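Local coordinates for protein apoptosis regulator Bcl-2 homolog (Canarypox virus, PDB 5WOS) that inhibits host-cell apoptosis and binds BAK1, BAX and other BH3-containing proteins, probably preventing activation of BAK1 and BAX, at residues 54-57 against 58-62; 63-66 against 67-71; 122-125 against 126-130. All blocks are in the same frame, centred on the assembly; numbering follows the deposited sequence.

Contact 1. Residues 54-57 against 58-62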
loop_
_atom_site.group_PDB
_atom_site.type_symbol
_atom_site.label_atom_id
_atom_site.label_comp_id
_atom_site.label_asym_id
_atom_site.label_seq_id
_atom_site.Cartn_x
_atom_site.Cartn_y
_atom_site.Cartn_z
ATOM N N ASP A 54 7.113 6.983 2.275
ATOM C CA ASP A 54 7.217 8.431 2.415
ATOM C C ASP A 54 8.002 9.052 1.266
ATOM O O ASP A 54 7.785 10.224 0.937
ATOM C CB ASP A 54 7.866 8.788 3.753
ATOM C CG ASP A 54 6.930 8.591 4.930
ATOM O OD1 ASP A 54 5.753 8.238 4.708
ATOM O OD2 ASP A 54 7.372 8.791 6.081
ATOM N N ILE A 55 8.917 8.297 0.654
ATOM C CA ILE A 55 9.614 8.790 -0.532
ATOM C C ILE A 55 8.666 8.818 -1.724
ATOM O O ILE A 55 8.595 9.809 -2.460
ATOM C CB ILE A 55 10.853 7.927 -0.835
ATOM C CG1 ILE A 55 11.795 7.871 0.372
ATOM C CG2 ILE A 55 11.607 8.490 -2.036
ATOM C CD1 ILE A 55 12.776 6.716 0.316
ATOM N N ILE A 56 7.929 7.726 -1.937
ATOM C CA ILE A 56 6.987 7.667 -3.052
ATOM C C ILE A 56 5.950 8.776 -2.926
ATOM O O ILE A 56 5.643 9.478 -3.897
ATOM C CB ILE A 56 6.332 6.276 -3.118
ATOM C CG1 ILE A 56 7.326 5.267 -3.695
ATOM C CG2 ILE A 56 5.054 6.305 -3.955
ATOM C CD1 ILE A 56 6.891 3.833 -3.541
ATOM N N LEU A 57 5.391 8.947 -1.729
ATOM C CA LEU A 57 4.403 9.997 -1.518
ATOM C C LEU A 57 4.995 11.368 -1.816
ATOM O O LEU A 57 4.410 12.165 -2.557
ATOM C CB LEU A 57 3.877 9.934 -0.081
ATOM C CG LEU A 57 2.914 8.786 0.235
ATOM C CD1 LEU A 57 2.668 8.688 1.731
ATOM C CD2 LEU A 57 1.598 8.966 -0.502
ATOM N N ARG A 58 6.168 11.657 -1.251
ATOM C CA ARG A 58 6.773 12.970 -1.437
ATOM C C ARG A 58 6.985 13.287 -2.912
ATOM O O ARG A 58 6.845 14.445 -3.321
ATOM C CB ARG A 58 8.095 13.041 -0.673
ATOM C CG ARG A 58 8.854 14.344 -0.847
ATOM C CD ARG A 58 10.047 14.155 -1.760
ATOM N NE ARG A 58 11.024 13.222 -1.199
ATOM C CZ ARG A 58 12.006 12.656 -1.893
ATOM N NH1 ARG A 58 12.149 12.918 -3.186
ATOM N NH2 ARG A 58 12.844 11.823 -1.296
ATOM N N ASP A 59 7.304 12.281 -3.724
ATOM C CA ASP A 59 7.585 12.481 -5.140
ATOM C C ASP A 59 6.359 12.346 -6.035
ATOM O O ASP A 59 6.418 12.761 -7.198
ATOM C CB ASP A 59 8.647 11.479 -5.606
ATOM C CG ASP A 59 9.981 11.680 -4.918
ATOM O OD1 ASP A 59 10.329 12.843 -4.630
ATOM O OD2 ASP A 59 10.683 10.677 -4.667
ATOM N N ASN A 60 5.253 11.779 -5.535
ATOM C CA ASN A 60 4.118 11.470 -6.397
ATOM C C ASN A 60 2.781 11.851 -5.770
ATOM O O ASN A 60 1.733 11.394 -6.245
ATOM C CB ASN A 60 4.100 9.979 -6.752
ATOM C CG ASN A 60 5.365 9.531 -7.455
ATOM O OD1 ASN A 60 5.520 9.733 -8.658
ATOM N ND2 ASN A 60 6.276 8.915 -6.707
ATOM N N ILE A 61 2.780 12.677 -4.723
ATOM C CA ILE A 61 1.517 13.069 -4.111
ATOM C C ILE A 61 0.680 13.890 -5.085
ATOM O O ILE A 61 -0.555 13.829 -5.058
ATOM C CB ILE A 61 1.779 13.832 -2.797
ATOM C CG1 ILE A 61 0.549 13.778 -1.896
ATOM C CG2 ILE A 61 2.199 15.273 -3.058
ATOM C CD1 ILE A 61 0.429 12.484 -1.146
ATOM N N VAL A 62 1.327 14.661 -5.963
ATOM C CA VAL A 62 0.596 15.489 -6.918
ATOM C C VAL A 62 -0.134 14.617 -7.932
ATOM O O VAL A 62 -1.319 14.826 -8.216
ATOM C CB VAL A 62 1.556 16.474 -7.608
ATOM C CG1 VAL A 62 0.825 17.290 -8.671
ATOM C CG2 VAL A 62 2.201 17.387 -6.579
#
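Leu57 and Ile61 meet one turn apart on helix 43-69 of this all-helical Bcl-2 fold. Methyl CD2 of Leu57 lies 3.8 Å from CD1 of Ile61, and the two side chains cross at a slant. A chi2 of 80° turns CD1 of Ile61 towards Leu57. Tyr30 of helix 14-32 packs on both residues, so the pair belongs to the seam between the two helices. Ile56 faces helix 92-112 and packs on Ile96 and Ala100.

On the outer side of the helix, Ile55 lies beside Arg58 and Asp59, all pointing the same way. The Arg58 chain bends at chi2 and chi3, which brings its guanidinium alongside Ile55. CG2 of Ile55 sits 3.6 Å from NH2 of Arg58. The same CG2 of Ile55 is 3.5 Å from OD2 of Asp59. A salt bridge between Arg58 and Asp59 is modelled too short and stays doubtful.

An aromatic side chain of the bound peptide packs on Ile56, and an apolar one packs on Asn60. The contact therefore reaches the ligand groove. The Asn60 amide turns back on its own helix: ND2 of Asn60 donates to Ile56 O at 2.9 Å, in the carbonyl plane and on a lone pair.

Contact 2. Residues 63-66 against 67-71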
loop_
_atom_site.group_PDB
_atom_site.type_symbol
_atom_site.label_atom_id
_atom_site.label_comp_id
_atom_site.label_asym_id
_atom_site.label_seq_id
_atom_site.Cartn_x
_atom_site.Cartn_y
_atom_site.Cartn_z
ATOM N N GLU A 63 0.567 13.642 -8.513
ATOM C CA GLU A 63 -0.091 12.719 -9.432
ATOM C C GLU A 63 -1.233 11.983 -8.747
ATOM O O GLU A 63 -2.323 11.843 -9.316
ATOM C CB GLU A 63 0.926 11.728 -10.002
ATOM C CG GLU A 63 1.724 12.271 -11.177
ATOM C CD GLU A 63 0.845 12.631 -12.364
ATOM O OE1 GLU A 63 0.033 11.780 -12.785
ATOM O OE2 GLU A 63 0.955 13.771 -12.867
ATOM N N PHE A 64 -1.002 11.500 -7.524
ATOM C CA PHE A 64 -2.069 10.849 -6.773
ATOM C C PHE A 64 -3.290 11.755 -6.645
ATOM O O PHE A 64 -4.429 11.296 -6.778
ATOM C CB PHE A 64 -1.570 10.450 -5.383
ATOM C CG PHE A 64 -0.567 9.323 -5.378
ATOM C CD1 PHE A 64 -0.254 8.623 -6.533
ATOM C CD2 PHE A 64 0.050 8.952 -4.192
ATOM C CE1 PHE A 64 0.660 7.586 -6.506
ATOM C CE2 PHE A 64 0.965 7.916 -4.157
ATOM C CZ PHE A 64 1.270 7.230 -5.315
ATOM N N ARG A 65 -3.068 13.044 -6.368
ATOM C CA ARG A 65 -4.173 13.991 -6.221
ATOM C C ARG A 65 -4.974 14.133 -7.510
ATOM O O ARG A 65 -6.195 14.328 -7.471
ATOM C CB ARG A 65 -3.633 15.354 -5.789
ATOM C CG ARG A 65 -4.693 16.359 -5.356
ATOM C CD ARG A 65 -4.050 17.704 -5.036
ATOM N NE ARG A 65 -4.818 18.481 -4.061
ATOM C CZ ARG A 65 -5.569 19.549 -4.334
ATOM N NH1 ARG A 65 -6.215 20.164 -3.352
ATOM N NH2 ARG A 65 -5.679 20.013 -5.573
ATOM N N LYS A 66 -4.308 14.061 -8.663
ATOM C CA LYS A 66 -5.020 14.180 -9.931
ATOM C C LYS A 66 -5.785 12.904 -10.250
ATOM O O LYS A 66 -6.977 12.945 -10.577
ATOM C CB LYS A 66 -4.036 14.505 -11.051
ATOM C CG LYS A 66 -3.245 15.771 -10.826
ATOM C CD LYS A 66 -2.420 16.071 -12.050
ATOM C CE LYS A 66 -1.394 17.147 -11.795
ATOM N NZ LYS A 66 -0.369 17.139 -12.876
ATOM N N ASP A 67 -5.113 11.754 -10.154
ATOM C CA ASP A 67 -5.755 10.481 -10.462
ATOM C C ASP A 67 -6.942 10.219 -9.543
ATOM O O ASP A 67 -7.912 9.570 -9.948
ATOM C CB ASP A 67 -4.741 9.339 -10.339
ATOM C CG ASP A 67 -3.486 9.564 -11.165
ATOM O OD1 ASP A 67 -3.573 10.149 -12.268
ATOM O OD2 ASP A 67 -2.404 9.148 -10.707
ATOM N N ILE A 68 -6.886 10.722 -8.310
ATOM C CA ILE A 68 -7.931 10.443 -7.330
ATOM C C ILE A 68 -9.177 11.272 -7.622
ATOM O O ILE A 68 -10.307 10.781 -7.509
ATOM C CB ILE A 68 -7.393 10.692 -5.908
ATOM C CG1 ILE A 68 -8.411 10.278 -4.850
ATOM C CG2 ILE A 68 -7.021 12.146 -5.721
ATOM C CD1 ILE A 68 -7.800 10.183 -3.472
ATOM N N ASP A 69 -8.996 12.539 -8.000
ATOM C CA ASP A 69 -10.133 13.372 -8.377
ATOM C C ASP A 69 -10.748 12.920 -9.694
ATOM O O ASP A 69 -11.896 13.272 -9.987
ATOM C CB ASP A 69 -9.701 14.838 -8.481
ATOM C CG ASP A 69 -9.650 15.540 -7.127
ATOM O OD1 ASP A 69 -10.485 15.228 -6.250
ATOM O OD2 ASP A 69 -8.770 16.412 -6.943
ATOM N N ARG A 70 -10.009 12.146 -10.487
ATOM C CA ARG A 70 -10.486 11.622 -11.759
ATOM C C ARG A 70 -11.333 10.365 -11.606
ATOM O O ARG A 70 -11.872 9.881 -12.607
ATOM C CB ARG A 70 -9.281 11.317 -12.650
ATOM C CG ARG A 70 -9.468 11.599 -14.121
ATOM C CD ARG A 70 -8.163 11.341 -14.851
ATOM N NE ARG A 70 -7.135 12.313 -14.483
ATOM C CZ ARG A 70 -5.839 12.175 -14.750
ATOM N NH1 ARG A 70 -5.395 11.098 -15.383
ATOM N NH2 ARG A 70 -4.980 13.117 -14.378
ATOM N N CYS A 71 -11.475 9.836 -10.390
ATOM C CA CYS A 71 -12.067 8.520 -10.160
ATOM C C CYS A 71 -13.115 8.621 -9.059
ATOM O O CYS A 71 -12.773 8.760 -7.881
ATOM C CB CYS A 71 -10.990 7.500 -9.781
ATOM S SG CYS A 71 -11.545 5.782 -9.760
#
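Residues 63-66 and 67-71 run on as the last turns of helix 43-69, where Asp67 N donates to Glu63 O at 2.9 Å in a nearly straight bond (178°) and the chain leaves the helix after Asp69. The next bond, Ile68 N to Phe64 O, is 3.0 Å long. The bonds from Asp69 N to Arg65 O and from Arg70 N to Lys66 O are weak.

Glu63 and Asp67 bring their carboxylates near each other. OE1 of Glu63 is 4.0 Å from OD1 of Asp67, and the two planes are turned 61° apart. The bend at chi2 (-62°) turns the carboxylate of Glu63 towards Asp67. Each acid has a cation near it. Lys66 NZ makes a long salt bridge of 3.6 Å to Glu63 OE2. Arg70 NH1 stands 3.7 Å from Asp67 OD1, but that oxygen lies well out of the guanidinium plane, so charge alone links them. The bound peptide brings acidic charge close to both carboxylates, and the two cations probably ease the repulsion.

The site lies on the BH3-binding groove of the Bcl-2 fold. An aromatic side chain of the bound peptide makes a weak hydrogen bond with Asp67 OD1, and an aromatic side chain of the peptide packs on Arg70. Phe64 also touches the peptide, and its ring meets Phe101 edge-to-face.

Arg70 bends at chi3 and sends its guanidinium back along the helix. NH2 of Arg70 comes within 3.7 Å of CB of Lys66, meeting the methylene obliquely. Ile68 turns to helix 92-112 and packs on Tyr104 and Val108.

Contact 3. Residues 122-125 against 126-130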
loop_
_atom_site.group_PDB
_atom_site.type_symbol
_atom_site.label_atom_id
_atom_site.label_comp_id
_atom_site.label_asym_id
_atom_site.label_seq_id
_atom_site.Cartn_x
_atom_site.Cartn_y
_atom_site.Cartn_z
ATOM N N PRO A 122 -6.829 -0.761 5.439
ATOM C CA PRO A 122 -5.749 -1.744 5.635
ATOM C C PRO A 122 -6.147 -3.151 5.226
ATOM O O PRO A 122 -5.399 -3.825 4.504
ATOM C CB PRO A 122 -5.455 -1.635 7.136
ATOM C CG PRO A 122 -5.914 -0.263 7.517
ATOM C CD PRO A 122 -7.111 0.008 6.664
ATOM N N ASP A 123 -7.317 -3.614 5.666
ATOM C CA ASP A 123 -7.765 -4.951 5.300
ATOM C C ASP A 123 -8.046 -5.050 3.807
ATOM O O ASP A 123 -7.782 -6.088 3.189
ATOM C CB ASP A 123 -9.008 -5.317 6.106
ATOM C CG ASP A 123 -8.693 -5.634 7.555
ATOM O OD1 ASP A 123 -7.998 -6.639 7.814
ATOM O OD2 ASP A 123 -9.136 -4.868 8.435
ATOM N N ILE A 124 -8.564 -3.977 3.205
ATOM C CA ILE A 124 -8.960 -4.028 1.799
ATOM C C ILE A 124 -7.746 -4.232 0.899
ATOM O O ILE A 124 -7.788 -5.034 -0.044
ATOM C CB ILE A 124 -9.744 -2.760 1.414
ATOM C CG1 ILE A 124 -11.088 -2.732 2.147
ATOM C CG2 ILE A 124 -9.970 -2.702 -0.102
ATOM C CD1 ILE A 124 -11.876 -1.448 1.959
ATOM N N ILE A 125 -6.653 -3.509 1.153
ATOM C CA ILE A 125 -5.483 -3.682 0.298
ATOM C C ILE A 125 -4.728 -4.949 0.678
ATOM O O ILE A 125 -4.260 -5.684 -0.197
ATOM C CB ILE A 125 -4.573 -2.435 0.320
ATOM C CG1 ILE A 125 -3.761 -2.323 1.611
ATOM C CG2 ILE A 125 -5.395 -1.165 0.110
ATOM C CD1 ILE A 125 -2.641 -1.317 1.490
ATOM N N THR A 126 -4.629 -5.250 1.975
ATOM C CA THR A 126 -4.012 -6.507 2.388
ATOM C C THR A 126 -4.743 -7.695 1.774
ATOM O O THR A 126 -4.112 -8.666 1.337
ATOM C CB THR A 126 -4.003 -6.621 3.913
ATOM O OG1 THR A 126 -3.465 -5.424 4.487
ATOM C CG2 THR A 126 -3.154 -7.805 4.358
ATOM N N GLU A 127 -6.076 -7.632 1.732
ATOM C CA GLU A 127 -6.850 -8.665 1.049
ATOM C C GLU A 127 -6.519 -8.704 -0.437
ATOM O O GLU A 127 -6.198 -9.766 -0.985
ATOM C CB GLU A 127 -8.346 -8.423 1.254
ATOM C CG GLU A 127 -8.950 -9.187 2.417
ATOM C CD GLU A 127 -10.452 -8.992 2.522
ATOM O OE1 GLU A 127 -10.912 -8.475 3.564
ATOM O OE2 GLU A 127 -11.172 -9.344 1.560
ATOM N N SER A 128 -6.613 -7.554 -1.112
ATOM C CA SER A 128 -6.284 -7.500 -2.533
ATOM C C SER A 128 -4.845 -7.930 -2.779
ATOM O O SER A 128 -4.555 -8.628 -3.757
ATOM C CB SER A 128 -6.515 -6.090 -3.073
ATOM O OG SER A 128 -7.809 -5.618 -2.746
ATOM N N LEU A 129 -3.927 -7.522 -1.902
ATOM C CA LEU A 129 -2.522 -7.873 -2.079
ATOM C C LEU A 129 -2.322 -9.380 -1.967
ATOM O O LEU A 129 -1.645 -9.994 -2.798
ATOM C CB LEU A 129 -1.669 -7.133 -1.045
ATOM C CG LEU A 129 -0.373 -6.440 -1.462
ATOM C CD1 LEU A 129 -0.546 -5.567 -2.693
ATOM C CD2 LEU A 129 0.111 -5.593 -0.298
ATOM N N LEU A 130 -2.913 -9.997 -0.944
ATOM C CA LEU A 130 -2.727 -11.428 -0.729
ATOM C C LEU A 130 -3.525 -12.270 -1.713
ATOM O O LEU A 130 -3.126 -13.399 -2.021
ATOM C CB LEU A 130 -3.116 -11.793 0.701
ATOM C CG LEU A 130 -2.209 -11.161 1.745
ATOM C CD1 LEU A 130 -2.875 -11.180 3.081
ATOM C CD2 LEU A 130 -0.890 -11.893 1.795
#
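Thr126 and Ser128 set their hydroxyls beside the backbone N, with chi1 of -50° and -52°, which brings OG1 of Thr126 to Pro122 O and OG of Ser128 to Ile124 O. Both are hydroxyl-to-carbonyl bonds one turn back along helix 121-138, within the Bcl-2 fold. Thr126 OG1 lies 2.5 Å from Pro122 O and stands above the carbonyl plane. Thr126 N donates to Pro122 O at 3.0 Å from the opposite face. Ser128 repeats the pattern. Ser128 OG is 2.8 Å from Ile124 O. Ser128 N is 3.0 Å from Ile124 O, again on the opposite face of the plane.

CG1 of Ile125 sits between the backbone N and the carbonyl carbon (chi1 75°), which brings it to 3.1 Å from Thr126 N, a tight approach. Phe27 of helix 14-32 and Ile78 of helix 78-86 pack on Ile125. Thr126 packs on Ile23, while Ser128 rests against Pro79 and Val82. Leu129 faces Val95 and Ile98 of helix 92-112. OD1 of Asp123 is hydrogen-bonded to the Tyr16 hydroxyl.

Thr126 and Ser128 are both buried. By returning their hydroxyls to their own helix, they satisfy these polar groups in apolar surroundings, and two carbonyl oxygens are each gripped by two donors.

In the fold
Contacts 1 and 2 follow one another on helix 43-69 and touch: Phe64 packs on Ile56 and Leu57. Contact 3 lies on helix 121-138, and its nearest atoms are about 11 Å from either of the others. It is the buried one, with its centre about 8 Å from the centre of the chain, against about 14 and 17 Å for contacts 1 and 2. Its polar groups are hydroxyls turned onto their own helix. The partly buried contacts 1 and 2 carry charged groups on their outer sides and meet the bound peptide. Helix 92-112 touches all three contacts, while helix 14-32 packs on contacts 1 and 3.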